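Local structure of catalase (Bacillus pumilus, 4QOL) at residues Arg54-Arg59 / Ser149-Pro154; Phe95-His100 / Ser104-Arg109; Phe135-Ala140 / Trp165-Leu170. The protein breaks hydrogen peroxide down to water and oxygen at a buried heme and also shows peroxidase-like activity toward phenolic substrates. All coordinates share one frame; numbering follows the deposited sequence.

Interaction 1: Arg54-Arg59 / Ser149-Pro154. With HEM (protoporphyrin IX containing Fe), chain E.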
loop_
_atom_site.group_PDB
_atom_site.type_symbol
_atom_site.label_atom_id
_atom_site.label_comp_id
_atom_site.label_asym_id
_atom_site.label_seq_id
_atom_site.Cartn_x
_atom_site.Cartn_y
_atom_site.Cartn_z
ATOM N N ARG A 54 14.004 -5.614 1.605
ATOM C CA ARG A 54 14.312 -6.205 0.304
ATOM C C ARG A 54 14.094 -7.712 0.281
ATOM O O ARG A 54 14.401 -8.374 1.225
ATOM C CB ARG A 54 15.796 -5.974 -0.063
ATOM C CG ARG A 54 16.152 -4.494 -0.242
ATOM C CD ARG A 54 17.675 -4.325 -0.178
ATOM N NE ARG A 54 18.026 -2.957 -0.555
ATOM C CZ ARG A 54 17.868 -1.874 0.225
ATOM N NH1 ARG A 54 17.325 -1.968 1.407
ATOM N NH2 ARG A 54 18.228 -0.617 -0.245
ATOM N N VAL A 55 13.543 -8.208 -0.821
ATOM C CA VAL A 55 13.234 -9.612 -0.901
ATOM C C VAL A 55 14.502 -10.500 -0.732
ATOM O O VAL A 55 14.408 -11.660 -0.243
ATOM C CB VAL A 55 12.439 -9.942 -2.170
ATOM C CG1 VAL A 55 13.215 -9.774 -3.452
ATOM C CG2 VAL A 55 11.800 -11.344 -2.096
ATOM N N VAL A 56 15.616 -10.012 -1.265
ATOM C CA VAL A 56 16.956 -10.607 -0.946
ATOM C C VAL A 56 17.885 -9.456 -0.688
ATOM O O VAL A 56 17.540 -8.299 -1.034
ATOM C CB VAL A 56 17.513 -11.516 -2.086
ATOM C CG1 VAL A 56 16.764 -12.836 -2.151
ATOM C CG2 VAL A 56 17.464 -10.799 -3.418
ATOM N N HIS A 57 19.028 -9.715 -0.094
ATOM C CA HIS A 57 20.018 -8.670 0.321
ATOM C C HIS A 57 19.448 -7.670 1.324
ATOM O O HIS A 57 19.737 -6.470 1.317
ATOM C CB HIS A 57 20.583 -7.946 -0.851
ATOM C CG HIS A 57 21.358 -8.828 -1.813
ATOM N ND1 HIS A 57 22.715 -8.752 -1.924
ATOM C CD2 HIS A 57 20.947 -9.693 -2.758
ATOM C CE1 HIS A 57 23.137 -9.573 -2.887
ATOM N NE2 HIS A 57 22.083 -10.152 -3.421
ATOM N N ALA A 58 18.577 -8.193 2.169
ATOM C CA ALA A 58 17.875 -7.326 3.158
ATOM C C ALA A 58 18.807 -6.670 4.177
ATOM O O ALA A 58 18.588 -5.543 4.590
ATOM C CB ALA A 58 16.816 -8.138 3.885
ATOM N N ARG A 59 19.827 -7.393 4.610
ATOM C CA ARG A 59 20.861 -6.875 5.495
ATOM C C ARG A 59 21.971 -6.233 4.732
ATOM O O ARG A 59 22.574 -6.884 3.890
ATOM C CB ARG A 59 21.497 -8.045 6.326
ATOM C CG ARG A 59 22.829 -7.700 7.017
ATOM C CD ARG A 59 22.804 -6.600 8.057
ATOM N NE ARG A 59 22.550 -7.143 9.366
ATOM C CZ ARG A 59 22.464 -6.418 10.461
ATOM N NH1 ARG A 59 22.555 -5.094 10.407
ATOM N NH2 ARG A 59 22.208 -7.021 11.624
ATOM N N SER A 149 14.726 -22.118 -2.072
ATOM C CA SER A 149 15.476 -23.292 -1.515
ATOM C C SER A 149 16.487 -22.880 -0.471
ATOM O O SER A 149 16.699 -23.593 0.494
ATOM C CB SER A 149 16.135 -24.090 -2.658
ATOM O OG SER A 149 17.359 -23.513 -3.046
ATOM N N LEU A 150 17.040 -21.672 -0.592
ATOM C CA LEU A 150 18.112 -21.146 0.272
ATOM C C LEU A 150 17.569 -20.478 1.505
ATOM O O LEU A 150 18.159 -20.522 2.597
ATOM C CB LEU A 150 18.970 -20.143 -0.457
ATOM C CG LEU A 150 19.947 -20.782 -1.467
ATOM C CD1 LEU A 150 20.351 -19.735 -2.544
ATOM C CD2 LEU A 150 21.183 -21.301 -0.781
ATOM N N LYS A 151 16.405 -19.865 1.346
ATOM C CA LYS A 151 15.743 -19.155 2.408
ATOM C C LYS A 151 15.308 -20.105 3.487
ATOM O O LYS A 151 15.046 -21.308 3.277
ATOM C CB LYS A 151 14.487 -18.410 1.908
ATOM C CG LYS A 151 14.749 -17.102 1.090
ATOM C CD LYS A 151 14.876 -15.904 1.950
ATOM C CE LYS A 151 15.241 -14.637 1.211
ATOM N NZ LYS A 151 15.127 -13.448 2.131
ATOM N N PRO A 152 15.152 -19.573 4.710
ATOM C CA PRO A 152 14.530 -20.358 5.754
ATOM C C PRO A 152 13.306 -21.157 5.275
ATOM O O PRO A 152 12.479 -20.639 4.546
ATOM C CB PRO A 152 14.188 -19.292 6.820
ATOM C CG PRO A 152 15.368 -18.334 6.690
ATOM C CD PRO A 152 15.576 -18.253 5.180
ATOM N N ASP A 153 13.223 -22.416 5.735
ATOM C CA ASP A 153 12.103 -23.308 5.448
ATOM C C ASP A 153 10.807 -22.567 5.755
ATOM O O ASP A 153 10.708 -21.871 6.810
ATOM C CB ASP A 153 12.311 -24.607 6.228
ATOM C CG ASP A 153 11.189 -25.599 6.123
ATOM O OD1 ASP A 153 10.074 -25.280 6.531
ATOM O OD2 ASP A 153 11.424 -26.794 5.795
ATOM N N PRO A 154 9.803 -22.686 4.859
ATOM C CA PRO A 154 8.580 -21.920 5.029
ATOM C C PRO A 154 7.739 -22.388 6.231
ATOM O O PRO A 154 6.777 -21.721 6.587
ATOM C CB PRO A 154 7.851 -22.130 3.703
ATOM C CG PRO A 154 8.346 -23.461 3.210
ATOM C CD PRO A 154 9.792 -23.425 3.583
HETATM C CHA HEM E . 18.813 -7.137 -4.642
HETATM C CHB HEM E . 16.368 -9.841 -7.843
HETATM C CHC HEM E . 20.686 -11.817 -9.344
HETATM C CHD HEM E . 22.993 -8.542 -6.617
HETATM C C1A HEM E . 17.785 -7.731 -5.357
HETATM C C2A HEM E . 16.387 -7.492 -5.159
HETATM C C3A HEM E . 15.705 -8.250 -6.061
HETATM C C4A HEM E . 16.667 -8.948 -6.814
HETATM C CMA HEM E . 14.242 -8.353 -6.381
HETATM C CAA HEM E . 15.829 -6.530 -4.160
HETATM C CBA HEM E . 16.165 -5.124 -4.699
HETATM C CGA HEM E . 15.513 -4.052 -3.908
HETATM O O1A HEM E . 15.904 -2.879 -4.079
HETATM O O2A HEM E . 14.530 -4.291 -3.170
HETATM C C1B HEM E . 17.378 -10.610 -8.486
HETATM C C2B HEM E . 17.066 -11.573 -9.497
HETATM C C3B HEM E . 18.241 -12.144 -9.912
HETATM C C4B HEM E . 19.326 -11.478 -9.178
HETATM C CMB HEM E . 15.674 -11.871 -9.993
HETATM C CAB HEM E . 18.473 -13.154 -10.946
HETATM C CBB HEM E . 17.500 -13.427 -11.820
HETATM C C1C HEM E . 21.696 -11.079 -8.726
HETATM C C2C HEM E . 23.007 -11.087 -9.142
HETATM C C3C HEM E . 23.659 -10.186 -8.357
HETATM C C4C HEM E . 22.727 -9.552 -7.502
HETATM C CMC HEM E . 23.566 -12.024 -10.191
HETATM C CAC HEM E . 25.017 -9.785 -8.506
HETATM C CBC HEM E . 25.557 -9.901 -9.707
HETATM C C1D HEM E . 21.985 -7.916 -5.868
HETATM C C2D HEM E . 22.306 -6.899 -4.867
HETATM C C3D HEM E . 21.167 -6.514 -4.282
HETATM C C4D HEM E . 20.135 -7.299 -4.951
HETATM C CMD HEM E . 23.708 -6.444 -4.586
HETATM C CAD HEM E . 20.978 -5.477 -3.204
HETATM C CBD HEM E . 20.984 -4.107 -3.919
HETATM C CGD HEM E . 20.830 -3.111 -2.806
HETATM O O1D HEM E . 21.845 -2.798 -2.195
HETATM O O2D HEM E . 19.711 -2.613 -2.509
HETATM N NA HEM E . 17.959 -8.624 -6.419
HETATM N NB HEM E . 18.718 -10.608 -8.355
HETATM N NC HEM E . 21.509 -10.094 -7.782
HETATM N ND HEM E . 20.675 -8.134 -5.900
HETATM FE FE HEM E . 19.741 -9.325 -7.079
HETATM O O HOH W 1 13.990 -10.759 2.670
HETATM O O HOH W 2 17.426 -11.088 2.395
#
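Lys151 reaches across to Val55 with its ammonium end: NZ donates to the backbone O of Val55 over 3.1 Å. The C=O...N angle is 145°, and the nitrogen stands well out of the carbonyl plane. Lys151 is the first residue to leave the helix ending at Leu150, and its chain turns once, at chi2 (-87°), then runs extended through CD and CE to the ammonium. On the way CE passes Val56 CG1 at 4.1 Å, an oblique crossing of the two side chains. A water accepts from Ala58 N at 3.1 Å and, more weakly, from Lys151 NZ. The stronger hold on NZ lies elsewhere, in a hydrogen bond to Ile99 O, while Arg50 of the second subunit also donates to Val55 O and brings a like charge close to the lysine.

The other side of residues 54-57 belongs to the heme pocket, and the imidazole laid flat over the porphyrin is the distal-side arrangement of heme catalases. HEM C2D sits over the centre of the His57 ring, 3.4 Å above its plane, and ND1 is hydrogen-bonded to Ser96 OG, which fixes the rotation of the ring. Val56 divides its two methyls: CG1 stands beside the backbone N and meets the lysine, whereas CG2, wedged between N and the carbonyl carbon, points at the porphyrin, 3.6 Å from HEM C1A. At the edge of the His57 ring the same CG2 lies in plane. Val55 CG1 touches the methyl CMA of HEM at 3.4 Å. Arg54 stretches out from CG to NE along the propionates, and NE donates to HEM O2D at 2.6 Å with an N-H...O angle of 152°. O2D lies at the guanidinium edge, near its plane, and NH2 turns to Thr311 O.

Interaction 2: Phe95-His100 / Ser104-Arg109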
loop_
_atom_site.group_PDB
_atom_site.type_symbol
_atom_site.label_atom_id
_atom_site.label_comp_id
_atom_site.label_asym_id
_atom_site.label_seq_id
_atom_site.Cartn_x
_atom_site.Cartn_y
_atom_site.Cartn_z
ATOM N N PHE A 95 26.452 -2.418 0.349
ATOM C CA PHE A 95 26.984 -3.789 0.532
ATOM C C PHE A 95 25.972 -4.542 1.277
ATOM O O PHE A 95 25.228 -3.934 2.107
ATOM C CB PHE A 95 28.312 -3.767 1.293
ATOM C CG PHE A 95 29.418 -2.983 0.584
ATOM C CD1 PHE A 95 30.040 -3.439 -0.559
ATOM C CD2 PHE A 95 29.829 -1.760 1.118
ATOM C CE1 PHE A 95 31.082 -2.717 -1.134
ATOM C CE2 PHE A 95 30.861 -1.032 0.539
ATOM C CZ PHE A 95 31.469 -1.492 -0.580
ATOM N N SER A 96 25.937 -5.859 1.131
ATOM C CA SER A 96 24.905 -6.631 1.763
ATOM C C SER A 96 25.302 -8.109 1.848
ATOM O O SER A 96 26.184 -8.580 1.113
ATOM C CB SER A 96 23.594 -6.490 0.962
ATOM O OG SER A 96 23.809 -6.776 -0.398
ATOM N N THR A 97 24.614 -8.862 2.719
ATOM C CA THR A 97 24.472 -10.304 2.540
ATOM C C THR A 97 23.323 -10.602 1.637
ATOM O O THR A 97 22.826 -9.687 0.952
ATOM C CB THR A 97 24.311 -11.014 3.938
ATOM O OG1 THR A 97 23.125 -10.589 4.570
ATOM C CG2 THR A 97 25.547 -10.700 4.885
ATOM N N VAL A 98 22.859 -11.838 1.551
ATOM C CA VAL A 98 21.831 -12.215 0.594
ATOM C C VAL A 98 20.538 -12.765 1.173
ATOM O O VAL A 98 19.461 -12.238 0.883
ATOM C CB VAL A 98 22.345 -13.208 -0.485
ATOM C CG1 VAL A 98 21.187 -13.559 -1.456
ATOM C CG2 VAL A 98 23.533 -12.616 -1.187
ATOM N N ILE A 99 20.614 -13.827 1.964
ATOM C CA ILE A 99 19.467 -14.675 2.210
ATOM C C ILE A 99 18.663 -14.234 3.442
ATOM O O ILE A 99 17.456 -14.205 3.395
ATOM C CB ILE A 99 19.879 -16.137 2.300
ATOM C CG1 ILE A 99 20.256 -16.626 0.888
ATOM C CG2 ILE A 99 18.793 -17.028 2.925
ATOM C CD1 ILE A 99 19.142 -16.635 -0.179
ATOM N N HIS A 100 19.326 -13.923 4.522
ATOM C CA HIS A 100 18.572 -13.801 5.785
ATOM C C HIS A 100 18.049 -12.359 5.929
ATOM O O HIS A 100 18.437 -11.476 5.179
ATOM C CB HIS A 100 19.363 -14.264 6.997
ATOM C CG HIS A 100 19.556 -15.747 7.050
ATOM N ND1 HIS A 100 18.689 -16.606 7.686
ATOM C CD2 HIS A 100 20.465 -16.522 6.415
ATOM C CE1 HIS A 100 19.133 -17.843 7.550
ATOM N NE2 HIS A 100 20.192 -17.828 6.772
ATOM N N SER A 104 19.909 -9.861 10.563
ATOM C CA SER A 104 20.605 -11.135 10.619
ATOM C C SER A 104 22.113 -10.875 10.696
ATOM O O SER A 104 22.603 -9.789 10.367
ATOM C CB SER A 104 20.281 -12.016 9.378
ATOM O OG SER A 104 20.604 -11.424 8.141
ATOM N N PRO A 105 22.885 -11.845 11.186
ATOM C CA PRO A 105 24.325 -11.631 11.332
ATOM C C PRO A 105 25.093 -11.523 10.000
ATOM O O PRO A 105 24.720 -12.093 8.975
ATOM C CB PRO A 105 24.798 -12.872 12.079
ATOM C CG PRO A 105 23.558 -13.368 12.740
ATOM C CD PRO A 105 22.464 -13.116 11.800
ATOM N N GLU A 106 26.208 -10.814 10.068
ATOM C CA GLU A 106 27.045 -10.572 8.881
ATOM C C GLU A 106 28.244 -11.560 8.826
ATOM O O GLU A 106 29.155 -11.435 8.009
ATOM C CB GLU A 106 27.477 -9.115 8.833
ATOM C CG GLU A 106 26.327 -8.165 8.447
ATOM C CD GLU A 106 26.692 -6.692 8.551
ATOM O OE1 GLU A 106 27.378 -6.357 9.578
ATOM O OE2 GLU A 106 26.223 -5.878 7.707
ATOM N N THR A 107 28.136 -12.590 9.647
ATOM C CA THR A 107 29.079 -13.716 9.717
ATOM C C THR A 107 28.607 -14.993 9.027
ATOM O O THR A 107 29.273 -16.018 9.152
ATOM C CB THR A 107 29.295 -14.057 11.201
ATOM O OG1 THR A 107 28.066 -14.039 11.873
ATOM C CG2 THR A 107 30.195 -13.027 11.875
ATOM N N LEU A 108 27.417 -14.958 8.398
ATOM C CA LEU A 108 26.920 -16.101 7.682
ATOM C C LEU A 108 27.575 -16.290 6.323
ATOM O O LEU A 108 28.043 -15.338 5.738
ATOM C CB LEU A 108 25.421 -15.967 7.494
ATOM C CG LEU A 108 24.572 -15.621 8.723
ATOM C CD1 LEU A 108 23.074 -15.578 8.430
ATOM C CD2 LEU A 108 24.822 -16.646 9.853
ATOM N N ARG A 109 27.537 -17.529 5.825
ATOM C CA ARG A 109 28.037 -17.828 4.501
ATOM C C ARG A 109 27.047 -17.289 3.490
ATOM O O ARG A 109 25.836 -17.526 3.642
ATOM C CB ARG A 109 28.229 -19.343 4.349
ATOM C CG ARG A 109 28.806 -19.730 2.991
ATOM C CD ARG A 109 29.203 -21.202 2.883
ATOM N NE ARG A 109 30.072 -21.625 3.989
ATOM C CZ ARG A 109 31.350 -21.322 4.106
ATOM N NH1 ARG A 109 32.038 -20.726 3.109
ATOM N NH2 ARG A 109 31.952 -21.633 5.201
HETATM O O HOH W 3 22.866 -11.994 6.889
#
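Ser104 starts the second segment right against His100, with OG 3.3 Å from His100 CB. Its hydroxyl is tucked between the backbone N and the carbonyl carbon (chi1 58°), which turns it back over the first segment. There OG is held twice: it bonds to Pro101 O in the intervening turn and accepts a hydrogen bond from a water at 2.6 Å. Pro105 offers its carbonyl to the same water, which donates to Pro105 O at 2.8 Å. The water's third partner is Thr97 OG1, 2.7 Å away, so one molecule ties the two segments together where no direct hydrogen bond crosses.

This is the loop joining the antiparallel neighbours 88-96 and 113-120 of the catalase beta-barrel, folded back on itself just past the end of the first strand.

Glu106 comes next, its backbone facing the methyl of Thr97: CG2 of Thr97 lies 4.3 Å from Glu106 CA and about as far from its CG. The carboxylate itself leads elsewhere, OE2 bonding to Tyr191 and Thr244. Leu108 then returns to the first segment, its CD1 meeting the His100 ring obliquely, the two side chains crossing at about a right angle. Ile99 CG2 lies over one face of that imidazole, offset toward the rim. From the second subunit, Phe240 makes an edge-to-face contact with the His100 ring and also packs on Pro105 and Leu108.

Interaction 3: Phe135-Ala140 / Trp165-Leu170. With HEM (protoporphyrin IX containing Fe), chain E.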
loop_
_atom_site.group_PDB
_atom_site.type_symbol
_atom_site.label_atom_id
_atom_site.label_comp_id
_atom_site.label_asym_id
_atom_site.label_seq_id
_atom_site.Cartn_x
_atom_site.Cartn_y
_atom_site.Cartn_z
ATOM N N PHE A 135 27.427 -16.880 -10.876
ATOM C CA PHE A 135 26.211 -17.151 -10.166
ATOM C C PHE A 135 25.828 -18.629 -10.195
ATOM O O PHE A 135 26.389 -19.413 -10.949
ATOM C CB PHE A 135 25.050 -16.283 -10.718
ATOM C CG PHE A 135 24.088 -15.868 -9.699
ATOM C CD1 PHE A 135 24.486 -15.083 -8.653
ATOM C CD2 PHE A 135 22.758 -16.252 -9.763
ATOM C CE1 PHE A 135 23.618 -14.719 -7.639
ATOM C CE2 PHE A 135 21.851 -15.868 -8.789
ATOM C CZ PHE A 135 22.263 -15.051 -7.756
ATOM N N PHE A 136 24.814 -18.963 -9.407
ATOM C CA PHE A 136 24.353 -20.360 -9.237
ATOM C C PHE A 136 23.553 -20.882 -10.443
ATOM O O PHE A 136 23.512 -22.058 -10.709
ATOM C CB PHE A 136 23.361 -20.471 -8.060
ATOM C CG PHE A 136 23.855 -19.954 -6.746
ATOM C CD1 PHE A 136 23.651 -18.615 -6.395
ATOM C CD2 PHE A 136 24.423 -20.819 -5.836
ATOM C CE1 PHE A 136 24.029 -18.140 -5.179
ATOM C CE2 PHE A 136 24.822 -20.340 -4.601
ATOM C CZ PHE A 136 24.607 -18.995 -4.280
ATOM N N ILE A 137 22.938 -19.958 -11.180
ATOM C CA ILE A 137 21.944 -20.250 -12.208
ATOM C C ILE A 137 22.199 -19.310 -13.379
ATOM O O ILE A 137 22.940 -18.373 -13.239
ATOM C CB ILE A 137 20.493 -20.074 -11.718
ATOM C CG1 ILE A 137 20.241 -18.686 -11.113
ATOM C CG2 ILE A 137 20.109 -21.180 -10.729
ATOM C CD1 ILE A 137 18.775 -18.360 -10.917
ATOM N N ARG A 138 21.610 -19.629 -14.534
ATOM C CA ARG A 138 21.841 -18.841 -15.754
ATOM C C ARG A 138 20.550 -18.331 -16.410
ATOM O O ARG A 138 20.616 -17.819 -17.535
ATOM C CB ARG A 138 22.669 -19.674 -16.765
ATOM C CG ARG A 138 21.936 -20.929 -17.201
ATOM C CD ARG A 138 22.565 -21.631 -18.419
ATOM N NE ARG A 138 23.880 -22.085 -18.141
ATOM C CZ ARG A 138 24.269 -23.360 -18.022
ATOM N NH1 ARG A 138 23.372 -24.352 -17.886
ATOM N NH2 ARG A 138 25.563 -23.594 -17.905
ATOM N N ASP A 139 19.383 -18.521 -15.762
ATOM C CA ASP A 139 18.130 -18.082 -16.311
ATOM C C ASP A 139 17.301 -17.546 -15.172
ATOM O O ASP A 139 17.087 -18.217 -14.183
ATOM C CB ASP A 139 17.394 -19.249 -17.050
ATOM C CG ASP A 139 16.204 -18.764 -17.879
ATOM O OD1 ASP A 139 15.380 -18.007 -17.318
ATOM O OD2 ASP A 139 16.123 -19.054 -19.106
ATOM N N ALA A 140 16.822 -16.319 -15.323
ATOM C CA ALA A 140 16.018 -15.672 -14.289
ATOM C C ALA A 140 14.758 -16.409 -13.874
ATOM O O ALA A 140 14.273 -16.234 -12.725
ATOM C CB ALA A 140 15.680 -14.252 -14.773
ATOM N N TRP A 165 20.461 -27.838 -1.022
ATOM C CA TRP A 165 21.203 -28.855 -1.755
ATOM C C TRP A 165 20.337 -29.694 -2.702
ATOM O O TRP A 165 20.832 -30.068 -3.772
ATOM C CB TRP A 165 22.015 -29.759 -0.798
ATOM C CG TRP A 165 23.268 -29.087 -0.305
ATOM C CD1 TRP A 165 23.499 -28.578 0.941
ATOM C CD2 TRP A 165 24.443 -28.841 -1.050
ATOM N NE1 TRP A 165 24.761 -28.038 1.013
ATOM C CE2 TRP A 165 25.346 -28.191 -0.215
ATOM C CE3 TRP A 165 24.861 -29.167 -2.372
ATOM C CZ2 TRP A 165 26.608 -27.766 -0.659
ATOM C CZ3 TRP A 165 26.121 -28.814 -2.778
ATOM C CH2 TRP A 165 26.977 -28.078 -1.947
ATOM N N ASP A 166 19.060 -29.924 -2.362
ATOM C CA ASP A 166 18.146 -30.602 -3.265
ATOM C C ASP A 166 18.103 -29.806 -4.570
ATOM O O ASP A 166 18.321 -30.334 -5.664
ATOM C CB ASP A 166 16.762 -30.706 -2.701
ATOM C CG ASP A 166 15.789 -31.531 -3.571
ATOM O OD1 ASP A 166 16.225 -32.458 -4.295
ATOM O OD2 ASP A 166 14.562 -31.357 -3.364
ATOM N N PHE A 167 17.811 -28.537 -4.453
ATOM C CA PHE A 167 17.791 -27.659 -5.657
ATOM C C PHE A 167 19.091 -27.601 -6.392
ATOM O O PHE A 167 19.119 -27.719 -7.625
ATOM C CB PHE A 167 17.346 -26.203 -5.283
ATOM C CG PHE A 167 17.352 -25.235 -6.432
ATOM C CD1 PHE A 167 16.227 -25.083 -7.295
ATOM C CD2 PHE A 167 18.497 -24.492 -6.682
ATOM C CE1 PHE A 167 16.335 -24.213 -8.420
ATOM C CE2 PHE A 167 18.617 -23.687 -7.809
ATOM C CZ PHE A 167 17.512 -23.502 -8.631
ATOM N N MET A 168 20.176 -27.311 -5.685
ATOM C CA MET A 168 21.458 -27.130 -6.330
ATOM C C MET A 168 21.949 -28.372 -7.057
ATOM O O MET A 168 22.439 -28.278 -8.209
ATOM C CB MET A 168 22.514 -26.645 -5.357
ATOM C CG MET A 168 22.288 -25.276 -4.806
ATOM S SD MET A 168 22.273 -23.902 -5.962
ATOM C CE MET A 168 21.711 -22.650 -4.774
ATOM N N THR A 169 21.803 -29.527 -6.443
ATOM C CA THR A 169 22.246 -30.788 -7.089
ATOM C C THR A 169 21.522 -31.105 -8.399
ATOM O O THR A 169 22.118 -31.664 -9.325
ATOM C CB THR A 169 22.142 -32.005 -6.122
ATOM O OG1 THR A 169 20.814 -32.199 -5.657
ATOM C CG2 THR A 169 23.130 -31.849 -4.992
ATOM N N LEU A 170 20.228 -30.746 -8.446
ATOM C CA LEU A 170 19.367 -30.868 -9.573
ATOM C C LEU A 170 19.513 -29.718 -10.615
ATOM O O LEU A 170 18.868 -29.752 -11.688
ATOM C CB LEU A 170 17.933 -31.019 -9.144
ATOM C CG LEU A 170 17.647 -32.299 -8.312
ATOM C CD1 LEU A 170 16.239 -32.266 -7.760
ATOM C CD2 LEU A 170 17.835 -33.526 -9.202
HETATM C CHA HEM E . 18.813 -7.137 -4.642
HETATM C CHB HEM E . 16.368 -9.841 -7.843
HETATM C CHC HEM E . 20.686 -11.817 -9.344
HETATM C CHD HEM E . 22.993 -8.542 -6.617
HETATM C C1A HEM E . 17.785 -7.731 -5.357
HETATM C C2A HEM E . 16.387 -7.492 -5.159
HETATM C C3A HEM E . 15.705 -8.250 -6.061
HETATM C C4A HEM E . 16.667 -8.948 -6.814
HETATM C CMA HEM E . 14.242 -8.353 -6.381
HETATM C CAA HEM E . 15.829 -6.530 -4.160
HETATM C CBA HEM E . 16.165 -5.124 -4.699
HETATM C CGA HEM E . 15.513 -4.052 -3.908
HETATM O O1A HEM E . 15.904 -2.879 -4.079
HETATM O O2A HEM E . 14.530 -4.291 -3.170
HETATM C C1B HEM E . 17.378 -10.610 -8.486
HETATM C C2B HEM E . 17.066 -11.573 -9.497
HETATM C C3B HEM E . 18.241 -12.144 -9.912
HETATM C C4B HEM E . 19.326 -11.478 -9.178
HETATM C CMB HEM E . 15.674 -11.871 -9.993
HETATM C CAB HEM E . 18.473 -13.154 -10.946
HETATM C CBB HEM E . 17.500 -13.427 -11.820
HETATM C C1C HEM E . 21.696 -11.079 -8.726
HETATM C C2C HEM E . 23.007 -11.087 -9.142
HETATM C C3C HEM E . 23.659 -10.186 -8.357
HETATM C C4C HEM E . 22.727 -9.552 -7.502
HETATM C CMC HEM E . 23.566 -12.024 -10.191
HETATM C CAC HEM E . 25.017 -9.785 -8.506
HETATM C CBC HEM E . 25.557 -9.901 -9.707
HETATM C C1D HEM E . 21.985 -7.916 -5.868
HETATM C C2D HEM E . 22.306 -6.899 -4.867
HETATM C C3D HEM E . 21.167 -6.514 -4.282
HETATM C C4D HEM E . 20.135 -7.299 -4.951
HETATM C CMD HEM E . 23.708 -6.444 -4.586
HETATM C CAD HEM E . 20.978 -5.477 -3.204
HETATM C CBD HEM E . 20.984 -4.107 -3.919
HETATM C CGD HEM E . 20.830 -3.111 -2.806
HETATM O O1D HEM E . 21.845 -2.798 -2.195
HETATM O O2D HEM E . 19.711 -2.613 -2.509
HETATM N NA HEM E . 17.959 -8.624 -6.419
HETATM N NB HEM E . 18.718 -10.608 -8.355
HETATM N NC HEM E . 21.509 -10.094 -7.782
HETATM N ND HEM E . 20.675 -8.134 -5.900
HETATM FE FE HEM E . 19.741 -9.325 -7.079
#
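Met168 and Phe136 carry most of this contact, the methyl CE of Met168 pressing on Phe136 CD2 at 3.4 Å. The Met168 chain bends at chi2 (-62°), and that bend brings a side chain that sets off alongside the loop round to the ring. It arrives obliquely: SD is 4.9 Å from the centroid of the Phe136 ring, 58° off the normal. This is a Met-aromatic contact, with the sulfur and its methyl both leaning on the CD2 side. SD serves a second ring as well, lying in plane at the edge of Phe167.

Phe167 makes the smaller part of the contact, with Ile137. Its CG is swung anti to the backbone N (chi1 178°), which sends the ring out from the helix until its outer edge meets a methyl, Ile137 CG2, 4.1 Å from CZ. The side chains of Ile137 and Phe167 cross at about a right angle, with CG2 near the plane of the ring.

In the fold, the loop 135-140 leads from barrel strand 123-130 to helix 143-150, and here it is backed by helix 161-169, which in turn packs against helix 453-466 of the C-terminal helical region. The loop's other side lines the heme pocket. Phe136 CD1 lies over the centre of the Phe135 ring, 3.9 Å above it; the opposite face of Phe135 receives the heme methyl CMC, 3.5 Å from the plane and displaced toward the rim. Further along, Ala140 CB touches the vinyl carbon CBB of HEM at 3.6 Å. Met177 and Leu181 of helix 175-181 pack on Phe136, and Pro386 of the third subunit packs on Phe167.

In the fold
Interactions 1 and 2 adjoin, their centres about 10 Å apart, and both backbone and side chains of interaction 1 knit them: His57 N lies 2.7 Å from Val98 O, and the Lys151 ammonium also reaches segment 95-100. Interaction 2 thus lies behind the heme-facing segment 54-59, with the Thr97 side chain about 10 Å from the heme. Interaction 3 touches the same heme along its methyl and vinyl substituents, whereas interaction 1 takes a face and a propionate. Helices 143-150 and 161-169 bring 1 and 3 together, Leu150 CD1 lying 3.9 Å from Met168 CE. Interactions 2 and 3 do not touch, their nearest atoms being about 7 Å apart.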